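Local coordinates for B12-binding domain-containing protein (Kitasatospora setae, PDB 6WTF), which probably methylates tryptophan at C2, as a radical SAM enzyme that binds cobalamin and a [4Fe-4S] cluster, at residues K126-K131 with E185-Q190; L222-C227 with T269-F274. One frame throughout, in Å; residues are numbered along the deposited sequence.

Contact 1. Residues K126-K131 with E185-Q190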
ATOM      1  N   LYS A 126     -11.383  -9.584  -4.309  1.00 17.72           N
ATOM      2  CA  LYS A 126     -10.403  -9.581  -3.224  1.00 17.75           C
ATOM      3  C   LYS A 126      -9.092 -10.148  -3.750  1.00 17.04           C
ATOM      4  O   LYS A 126      -9.059 -11.272  -4.261  1.00 17.68           O
ATOM      5  CB  LYS A 126     -10.891 -10.404  -2.032  1.00 19.47           C
ATOM      6  CG  LYS A 126      -9.955 -10.404  -0.821  1.00 16.25           C
ATOM      7  CD  LYS A 126     -10.478 -11.364   0.253  1.00 18.55           C
ATOM      8  CE  LYS A 126      -9.639 -11.325   1.535  1.00 17.93           C
ATOM      9  NZ  LYS A 126      -9.869 -10.080   2.314  1.00 16.69           N
ATOM     10  N   GLY A 127      -8.018  -9.373  -3.631  1.00 13.58           N
ATOM     11  CA  GLY A 127      -6.736  -9.792  -4.138  1.00 17.14           C
ATOM     12  C   GLY A 127      -6.545  -9.357  -5.576  1.00 17.20           C
ATOM     13  O   GLY A 127      -7.254  -8.479  -6.079  1.00 14.87           O
ATOM     14  N   PRO A 128      -5.573  -9.958  -6.264  1.00 17.36           N
ATOM     15  CA  PRO A 128      -5.326  -9.592  -7.666  1.00 18.86           C
ATOM     16  C   PRO A 128      -6.562  -9.844  -8.513  1.00 18.22           C
ATOM     17  O   PRO A 128      -7.265 -10.842  -8.339  1.00 18.85           O
ATOM     18  CB  PRO A 128      -4.163 -10.499  -8.088  1.00 18.91           C
ATOM     19  CG  PRO A 128      -3.635 -11.137  -6.832  1.00 20.83           C
ATOM     20  CD  PRO A 128      -4.502 -10.782  -5.674  1.00 18.72           C
ATOM     21  N   GLY A 129      -6.837  -8.919  -9.424  1.00 17.47           N
ATOM     22  CA  GLY A 129      -8.093  -8.962 -10.145  1.00 18.17           C
ATOM     23  C   GLY A 129      -8.027  -9.193 -11.638  1.00 21.33           C
ATOM     24  O   GLY A 129      -9.073  -9.238 -12.292  1.00 23.44           O
ATOM     25  N   GLU A 130      -6.824  -9.341 -12.200  1.00 21.37           N
ATOM     26  CA  GLU A 130      -6.698  -9.349 -13.657  1.00 20.51           C
ATOM     27  C   GLU A 130      -7.416 -10.541 -14.283  1.00 21.35           C
ATOM     28  O   GLU A 130      -8.003 -10.422 -15.366  1.00 22.29           O
ATOM     29  CB  GLU A 130      -5.223  -9.333 -14.066  1.00 19.57           C
ATOM     30  CG  GLU A 130      -4.369 -10.426 -13.446  1.00 23.60           C
ATOM     31  CD  GLU A 130      -3.512  -9.937 -12.291  1.00 21.81           C
ATOM     32  OE1 GLU A 130      -3.977  -9.095 -11.490  1.00 18.61           O
ATOM     33  OE2 GLU A 130      -2.357 -10.400 -12.198  1.00 23.06           O
ATOM     34  N   LYS A 131      -7.388 -11.698 -13.624  1.00 20.72           N
ATOM     35  CA  LYS A 131      -8.044 -12.861 -14.214  1.00 22.74           C
ATOM     36  C   LYS A 131      -9.542 -12.858 -13.927  1.00 23.17           C
ATOM     37  O   LYS A 131     -10.348 -13.163 -14.814  1.00 22.97           O
ATOM     38  CB  LYS A 131      -7.401 -14.146 -13.698  1.00 23.31           C
ATOM     39  CG  LYS A 131      -5.890 -14.172 -13.841  1.00 25.32           C
ATOM     40  CD  LYS A 131      -5.428 -15.361 -14.667  1.00 30.40           C
ATOM     41  CE  LYS A 131      -3.943 -15.268 -14.988  1.00 26.08           C
ATOM     42  NZ  LYS A 131      -3.700 -14.720 -16.347  1.00 29.41           N
ATOM     43  N   GLU A 185      -6.120 -16.727   1.704  1.00 21.10           N
ATOM     44  CA  GLU A 185      -5.913 -17.685   0.632  1.00 20.34           C
ATOM     45  C   GLU A 185      -4.614 -17.379  -0.107  1.00 19.98           C
ATOM     46  O   GLU A 185      -4.111 -16.251  -0.064  1.00 20.15           O
ATOM     47  CB  GLU A 185      -7.090 -17.647  -0.343  1.00 21.38           C
ATOM     48  CG  GLU A 185      -8.448 -17.966   0.281  1.00 21.64           C
ATOM     49  CD  GLU A 185      -9.585 -17.831  -0.720  1.00 25.40           C
ATOM     50  OE1 GLU A 185      -9.471 -17.000  -1.646  1.00 24.77           O
ATOM     51  OE2 GLU A 185     -10.590 -18.559  -0.589  1.00 28.37           O
ATOM     52  N   PRO A 186      -4.028 -18.374  -0.779  1.00 18.92           N
ATOM     53  CA  PRO A 186      -2.789 -18.108  -1.538  1.00 20.62           C
ATOM     54  C   PRO A 186      -2.964 -17.093  -2.661  1.00 19.73           C
ATOM     55  O   PRO A 186      -2.095 -16.237  -2.860  1.00 18.00           O
ATOM     56  CB  PRO A 186      -2.416 -19.495  -2.081  1.00 20.58           C
ATOM     57  CG  PRO A 186      -3.052 -20.459  -1.137  1.00 20.89           C
ATOM     58  CD  PRO A 186      -4.329 -19.813  -0.684  1.00 18.31           C
ATOM     59  N   ARG A 187      -4.070 -17.173  -3.401  1.00 21.20           N
ATOM     60  CA  ARG A 187      -4.431 -16.244  -4.476  1.00 21.00           C
ATOM     61  C   ARG A 187      -3.431 -16.231  -5.623  1.00 20.65           C
ATOM     62  O   ARG A 187      -3.463 -15.319  -6.450  1.00 22.56           O
ATOM     63  CB  ARG A 187      -4.628 -14.815  -3.952  1.00 19.86           C
ATOM     64  CG  ARG A 187      -5.481 -14.751  -2.711  1.00 20.31           C
ATOM     65  CD  ARG A 187      -5.978 -13.354  -2.406  1.00 18.78           C
ATOM     66  NE  ARG A 187      -6.246 -13.257  -0.978  1.00 21.05           N
ATOM     67  CZ  ARG A 187      -7.342 -13.723  -0.388  1.00 23.22           C
ATOM     68  NH1 ARG A 187      -8.297 -14.301  -1.112  1.00 21.62           N
ATOM     69  NH2 ARG A 187      -7.482 -13.611   0.926  1.00 18.97           N
ATOM     70  N   VAL A 188      -2.548 -17.230  -5.711  1.00 21.64           N
ATOM     71  CA  VAL A 188      -1.599 -17.271  -6.823  1.00 23.50           C
ATOM     72  C   VAL A 188      -2.339 -17.430  -8.147  1.00 23.71           C
ATOM     73  O   VAL A 188      -1.947 -16.856  -9.171  1.00 23.61           O
ATOM     74  CB  VAL A 188      -0.565 -18.393  -6.610  1.00 23.00           C
ATOM     75  CG1 VAL A 188       0.279 -18.581  -7.857  1.00 21.07           C
ATOM     76  CG2 VAL A 188       0.320 -18.082  -5.411  1.00 22.42           C
ATOM     77  N   TRP A 189      -3.428 -18.202  -8.145  1.00 21.72           N
ATOM     78  CA  TRP A 189      -4.194 -18.407  -9.366  1.00 21.46           C
ATOM     79  C   TRP A 189      -4.797 -17.113  -9.898  1.00 23.51           C
ATOM     80  O   TRP A 189      -5.171 -17.060 -11.074  1.00 19.91           O
ATOM     81  CB  TRP A 189      -5.309 -19.426  -9.136  1.00 23.25           C
ATOM     82  CG  TRP A 189      -6.412 -18.944  -8.240  1.00 22.28           C
ATOM     83  CD1 TRP A 189      -6.479 -19.056  -6.878  1.00 23.35           C
ATOM     84  CD2 TRP A 189      -7.610 -18.272  -8.646  1.00 20.33           C
ATOM     85  NE1 TRP A 189      -7.648 -18.497  -6.413  1.00 20.29           N
ATOM     86  CE2 TRP A 189      -8.359 -18.011  -7.478  1.00 22.53           C
ATOM     87  CE3 TRP A 189      -8.125 -17.873  -9.883  1.00 21.85           C
ATOM     88  CZ2 TRP A 189      -9.595 -17.364  -7.513  1.00 23.75           C
ATOM     89  CZ3 TRP A 189      -9.352 -17.230  -9.915  1.00 22.55           C
ATOM     90  CH2 TRP A 189     -10.072 -16.980  -8.739  1.00 22.02           C
ATOM     91  N   GLN A 190      -4.936 -16.087  -9.053  1.00 23.02           N
ATOM     92  CA  GLN A 190      -5.470 -14.809  -9.506  1.00 24.24           C
ATOM     93  C   GLN A 190      -4.451 -13.971 -10.271  1.00 22.92           C
ATOM     94  O   GLN A 190      -4.844 -13.012 -10.943  1.00 21.67           O
ATOM     95  CB  GLN A 190      -6.011 -14.008  -8.312  1.00 19.70           C
ATOM     96  CG  GLN A 190      -7.241 -14.631  -7.647  1.00 20.96           C
ATOM     97  CD  GLN A 190      -7.701 -13.876  -6.412  1.00 20.16           C
ATOM     98  OE1 GLN A 190      -8.084 -14.479  -5.406  1.00 21.02           O
ATOM     99  NE2 GLN A 190      -7.671 -12.552  -6.483  1.00 18.70           N
TER
HETATM  100  O   HOH W   1      -9.696 -13.673  -3.755  1.00 22.57           O
HETATM  101  O   HOH W   2      -7.471 -12.373 -11.069  1.00 21.66           O
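With CG anti to its carbonyl carbon (chi1 -67°) and the chain extended beyond, Q190 carries its carboxamide to the turn K126-P128, where NE2 donates to two backbone oxygens. The bond from NE2 to K126 O spans 2.9 Å and arrives tilted from that carbonyl plane. That from NE2 to P128 O is short, 2.6 Å, and lies in the carbonyl plane on a lone pair. Both acceptors sit near the amide plane, which fixes the rotation of the group. G127 leaves room: a CB there would run into Q190 NE2 and R187 CD. The P128 ring crosses the Q190 chain at about a right angle. The turn follows strand 123-125 of the B12-binding domain's sheet and leads into helix 130-141, where G129 N and E130 OE1 bind cobalamin. Extended from CA through CE (chi1 -177°), K126 passes over the R187 guanidinium with CG 4.2 Å above the centre of one face; E185 N lies over the opposite face, toward its rim. R187 NH1 forms a salt bridge with E185 OE1 at 3.0 Å, and NH2 donates to G182 O. K126 NZ donates to S109 O and forms a salt bridge with D238; with E185 on R187, these carboxylates probably ease the approach of the two like charges. A water accepts from K131 N and donates to P128 O and Q190 O.

Contact 2. Residues L222-C227 with T269-F274; sequences LTKNGC and TTDSEF. With SF4 (iron/sulfur cluster), chain C; SA8 (S-5'-azamethionine-5'-deoxyadenosine), chain E.
D271 turns its carboxylate into the bend at T223 and K224, CG lying anti to its carbonyl carbon (chi1 -56°). OD1 takes two backbone donors: T223 N at 2.8 Å on the syn lone pair, and K224 N from well above the carboxylate plane. OD2 accepts the T223 hydroxyl at 2.5 Å, T223 OG1 being wedged between its backbone N and carbonyl carbon (chi1 88°). Replacing D271 by an alanine would probably leave both N-H groups without their shared acceptor and the T223 hydroxyl free to turn. The K224 chain crosses D271 at about a right angle; K224 NZ forms a long salt bridge with D271 OD2, 3.7 Å, and donates to L276 O and, from above the carbonyl plane, to F274 O. The segments run on from the ends of the parallel strands 219-221 and 266-269 of the radical SAM core, the first leading into the cluster cysteines. C227 SG binds the iron FE2 at 2.2 Å, and E273 OE2 binds the iron FE3 at 2.1 Å. S272 CB packs against C227 CB; its OG bonds to E236 and, through a water, to G226 N. The amino N of the azamethionine ligand donates to S272 O, 2.7 Å, consistent with E273 taking the coordination site that the amino and carboxylate groups of S-adenosylmethionine occupy in most radical SAM enzymes.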
ATOM      1  N   LEU A 222       6.307  -4.288 -10.206  1.00 20.71           N
ATOM      2  CA  LEU A 222       5.932  -5.458  -9.428  1.00 18.01           C
ATOM      3  C   LEU A 222       6.733  -6.654  -9.919  1.00 18.87           C
ATOM      4  O   LEU A 222       6.754  -6.940 -11.120  1.00 19.16           O
ATOM      5  CB  LEU A 222       4.436  -5.736  -9.570  1.00 17.59           C
ATOM      6  CG  LEU A 222       3.924  -7.032  -8.943  1.00 17.63           C
ATOM      7  CD1 LEU A 222       4.018  -6.944  -7.437  1.00 14.93           C
ATOM      8  CD2 LEU A 222       2.483  -7.306  -9.390  1.00 15.85           C
ATOM      9  N   THR A 223       7.389  -7.349  -8.996  1.00 16.88           N
ATOM     10  CA  THR A 223       8.079  -8.581  -9.347  1.00 19.23           C
ATOM     11  C   THR A 223       7.370  -9.831  -8.855  1.00 20.35           C
ATOM     12  O   THR A 223       7.542 -10.896  -9.450  1.00 22.05           O
ATOM     13  CB  THR A 223       9.507  -8.573  -8.791  1.00 19.44           C
ATOM     14  OG1 THR A 223       9.499  -9.110  -7.465  1.00 23.14           O
ATOM     15  CG2 THR A 223      10.040  -7.148  -8.747  1.00 19.11           C
ATOM     16  N   LYS A 224       6.573  -9.724  -7.793  1.00 15.47           N
ATOM     17  CA  LYS A 224       5.863 -10.874  -7.257  1.00 18.89           C
ATOM     18  C   LYS A 224       4.738 -10.397  -6.353  1.00 16.80           C
ATOM     19  O   LYS A 224       4.891  -9.419  -5.615  1.00 17.86           O
ATOM     20  CB  LYS A 224       6.811 -11.808  -6.488  1.00 20.25           C
ATOM     21  CG  LYS A 224       7.646 -11.118  -5.399  1.00 22.91           C
ATOM     22  CD  LYS A 224       8.968 -11.860  -5.175  1.00 23.44           C
ATOM     23  CE  LYS A 224      10.022 -10.991  -4.477  1.00 23.32           C
ATOM     24  NZ  LYS A 224       9.589 -10.538  -3.117  1.00 24.86           N
ATOM     25  N   ASN A 225       3.621 -11.104  -6.407  1.00 17.62           N
ATOM     26  CA  ASN A 225       2.463 -10.817  -5.577  1.00 19.39           C
ATOM     27  C   ASN A 225       2.464 -11.715  -4.347  1.00 18.84           C
ATOM     28  O   ASN A 225       2.832 -12.889  -4.427  1.00 19.86           O
ATOM     29  CB  ASN A 225       1.168 -11.028  -6.363  1.00 17.68           C
ATOM     30  CG  ASN A 225      -0.058 -10.816  -5.514  1.00 19.61           C
ATOM     31  OD1 ASN A 225      -0.435  -9.678  -5.237  1.00 19.68           O
ATOM     32  ND2 ASN A 225      -0.680 -11.910  -5.077  1.00 18.84           N
ATOM     33  N   GLY A 226       2.045 -11.155  -3.215  1.00 19.25           N
ATOM     34  CA  GLY A 226       1.793 -11.918  -2.010  1.00 18.52           C
ATOM     35  C   GLY A 226       2.900 -11.783  -0.978  1.00 22.63           C
ATOM     36  O   GLY A 226       3.980 -11.240  -1.226  1.00 20.38           O
ATOM     37  N   CYS A 227       2.590 -12.269   0.222  1.00 19.97           N
ATOM     38  CA  CYS A 227       3.570 -12.374   1.294  1.00 20.12           C
ATOM     39  C   CYS A 227       3.261 -13.617   2.111  1.00 20.58           C
ATOM     40  O   CYS A 227       2.130 -13.788   2.574  1.00 19.92           O
ATOM     41  CB  CYS A 227       3.564 -11.135   2.193  1.00 20.52           C
ATOM     42  SG  CYS A 227       4.855 -11.178   3.470  1.00 20.24           S
ATOM     43  N   THR A 269       9.833  -0.675  -6.136  1.00 16.89           N
ATOM     44  CA  THR A 269       9.225  -1.993  -6.202  1.00 17.36           C
ATOM     45  C   THR A 269       7.925  -1.992  -5.415  1.00 16.00           C
ATOM     46  O   THR A 269       7.776  -1.278  -4.422  1.00 17.62           O
ATOM     47  CB  THR A 269      10.165  -3.071  -5.667  1.00 18.50           C
ATOM     48  OG1 THR A 269      10.498  -2.799  -4.297  1.00 19.14           O
ATOM     49  CG2 THR A 269      11.417  -3.119  -6.510  1.00 15.84           C
ATOM     50  N   THR A 270       6.953  -2.762  -5.901  1.00 16.86           N
ATOM     51  CA  THR A 270       5.644  -2.835  -5.269  1.00 15.62           C
ATOM     52  C   THR A 270       5.377  -4.215  -4.682  1.00 16.73           C
ATOM     53  O   THR A 270       4.223  -4.558  -4.411  1.00 17.40           O
ATOM     54  CB  THR A 270       4.545  -2.438  -6.254  1.00 15.44           C
ATOM     55  OG1 THR A 270       4.526  -3.349  -7.358  1.00 15.54           O
ATOM     56  CG2 THR A 270       4.787  -1.024  -6.770  1.00 15.88           C
ATOM     57  N   ASP A 271       6.422  -5.017  -4.497  1.00 17.91           N
ATOM     58  CA  ASP A 271       6.290  -6.261  -3.762  1.00 19.68           C
ATOM     59  C   ASP A 271       5.940  -5.974  -2.308  1.00 17.21           C
ATOM     60  O   ASP A 271       6.191  -4.885  -1.783  1.00 16.75           O
ATOM     61  CB  ASP A 271       7.588  -7.068  -3.811  1.00 17.59           C
ATOM     62  CG  ASP A 271       8.046  -7.359  -5.222  1.00 17.63           C
ATOM     63  OD1 ASP A 271       7.227  -7.262  -6.157  1.00 19.29           O
ATOM     64  OD2 ASP A 271       9.239  -7.680  -5.396  1.00 21.93           O
ATOM     65  N   SER A 272       5.341  -6.968  -1.655  1.00 18.43           N
ATOM     66  CA  SER A 272       5.185  -6.886  -0.208  1.00 18.76           C
ATOM     67  C   SER A 272       6.534  -6.661   0.460  1.00 17.28           C
ATOM     68  O   SER A 272       6.696  -5.738   1.264  1.00 20.43           O
ATOM     69  CB  SER A 272       4.513  -8.152   0.322  1.00 18.35           C
ATOM     70  OG  SER A 272       3.144  -8.171  -0.027  1.00 18.87           O
ATOM     71  N   GLU A 273       7.520  -7.485   0.114  1.00 16.31           N
ATOM     72  CA  GLU A 273       8.904  -7.310   0.548  1.00 19.91           C
ATOM     73  C   GLU A 273       9.799  -7.800  -0.576  1.00 15.75           C
ATOM     74  O   GLU A 273       9.679  -8.951  -1.001  1.00 17.46           O
ATOM     75  CB  GLU A 273       9.203  -8.087   1.840  1.00 17.51           C
ATOM     76  CG  GLU A 273       8.274  -7.808   3.000  1.00 16.41           C
ATOM     77  CD  GLU A 273       8.487  -6.449   3.625  1.00 16.35           C
ATOM     78  OE1 GLU A 273       9.491  -5.781   3.309  1.00 18.90           O
ATOM     79  OE2 GLU A 273       7.642  -6.045   4.442  1.00 20.67           O
ATOM     80  N   PHE A 274      10.687  -6.938  -1.068  1.00 19.08           N
ATOM     81  CA  PHE A 274      11.498  -7.326  -2.218  1.00 18.41           C
ATOM     82  C   PHE A 274      12.404  -8.507  -1.888  1.00 17.77           C
ATOM     83  O   PHE A 274      12.546  -9.432  -2.696  1.00 17.68           O
ATOM     84  CB  PHE A 274      12.322  -6.141  -2.722  1.00 17.63           C
ATOM     85  CG  PHE A 274      13.090  -6.442  -3.975  1.00 17.58           C
ATOM     86  CD1 PHE A 274      12.444  -6.973  -5.081  1.00 19.47           C
ATOM     87  CD2 PHE A 274      14.450  -6.201  -4.052  1.00 17.69           C
ATOM     88  CE1 PHE A 274      13.143  -7.255  -6.242  1.00 19.90           C
ATOM     89  CE2 PHE A 274      15.152  -6.480  -5.205  1.00 17.34           C
ATOM     90  CZ  PHE A 274      14.498  -7.008  -6.303  1.00 18.12           C
TER
HETATM   91 FE1  SF4 C 801       5.366  -8.777   7.439  1.00 18.47          FE
HETATM   92 FE2  SF4 C 801       4.778  -9.449   4.847  1.00 18.93          FE
HETATM   93 FE3  SF4 C 801       6.187  -7.170   5.387  1.00 23.19          FE
HETATM   94 FE4  SF4 C 801       3.534  -7.314   6.015  1.00 18.92          FE
HETATM   95  S1  SF4 C 801       4.442  -7.395   3.930  1.00 22.50           S
HETATM   96  S2  SF4 C 801       5.219  -6.500   7.329  1.00 18.47           S
HETATM   97  S3  SF4 C 801       3.355  -9.499   6.621  1.00 19.11           S
HETATM   98  S4  SF4 C 801       6.847  -9.314   5.805  1.00 16.03           S
HETATM   99  N   SA8 E 803       5.043  -3.938   2.426  1.00 20.39           N
HETATM  100  CA  SA8 E 803       5.078  -3.195   3.699  1.00 20.84           C
HETATM  101  C   SA8 E 803       4.111  -2.019   3.648  1.00 18.85           C
HETATM  102  O   SA8 E 803       3.569  -1.773   4.799  1.00 14.44           O
HETATM  103  OXT SA8 E 803       3.878  -1.389   2.627  1.00 21.96           O
HETATM  104  CB  SA8 E 803       6.517  -2.697   4.048  1.00 20.89           C
HETATM  105  CG  SA8 E 803       6.725  -2.546   5.549  1.00 17.77           C
HETATM  106  ND  SA8 E 803       6.093  -1.351   6.114  1.00 20.36           N
HETATM  107  CE  SA8 E 803       6.630  -0.136   5.491  1.00 22.18           C
HETATM  108  C5' SA8 E 803       6.155  -1.345   7.573  1.00 19.94           C
HETATM  109  C4' SA8 E 803       5.569  -0.090   8.191  1.00 19.08           C
HETATM  110  O4' SA8 E 803       4.222   0.109   7.712  1.00 19.82           O
HETATM  111  C3' SA8 E 803       5.405  -0.187   9.701  1.00 19.83           C
HETATM  112  O3' SA8 E 803       6.625   0.100  10.372  1.00 17.14           O
HETATM  113  C2' SA8 E 803       4.335   0.876   9.969  1.00 19.88           C
HETATM  114  O2' SA8 E 803       4.912   2.172  10.080  1.00 21.27           O
HETATM  115  C1' SA8 E 803       3.463   0.784   8.703  1.00 18.29           C
HETATM  116  N9  SA8 E 803       2.203   0.071   8.890  1.00 19.48           N
HETATM  117  C8  SA8 E 803       1.790  -1.070   8.254  1.00 15.80           C
HETATM  118  N7  SA8 E 803       0.613  -1.501   8.641  1.00 16.69           N
HETATM  119  C5  SA8 E 803       0.221  -0.577   9.599  1.00 18.01           C
HETATM  120  C6  SA8 E 803      -0.939  -0.459  10.390  1.00 20.12           C
HETATM  121  N6  SA8 E 803      -1.944  -1.344  10.380  1.00 18.86           N
HETATM  122  N1  SA8 E 803      -1.026   0.604  11.221  1.00 20.12           N
HETATM  123  C2  SA8 E 803      -0.012   1.474  11.262  1.00 19.01           C
HETATM  124  N3  SA8 E 803       1.133   1.457  10.576  1.00 19.01           N
HETATM  125  C4  SA8 E 803       1.190   0.402   9.756  1.00 18.48           C
HETATM  126  O   HOH W   3       5.276  -9.402  -2.732  1.00 18.93           O
HETATM  127  O   HOH W   4       2.130  -8.668  -2.475  1.00 16.74           O

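In the fold
Contact 1 closes before contact 2 opens, so the two come in series along the chain, with centres about 14 Å apart. Residues 126-131 continue from the seven-stranded sheet of the B12-binding domain, and 185-190 belong to the long loop that leads on toward helix 209-216; contact 2 lies within the radical SAM core, at the ends of strands 219-221 and 266-269, neighbours in its parallel sheet. The two meet where P128 CG packs 3.5 Å from N225 ND2, a direct junction between the domains. Bound cobalamin spans them, held by G129 and E130 on one side and touching T269-S272 on the other, which places the cofactor near the cluster and the azamethionine ligand.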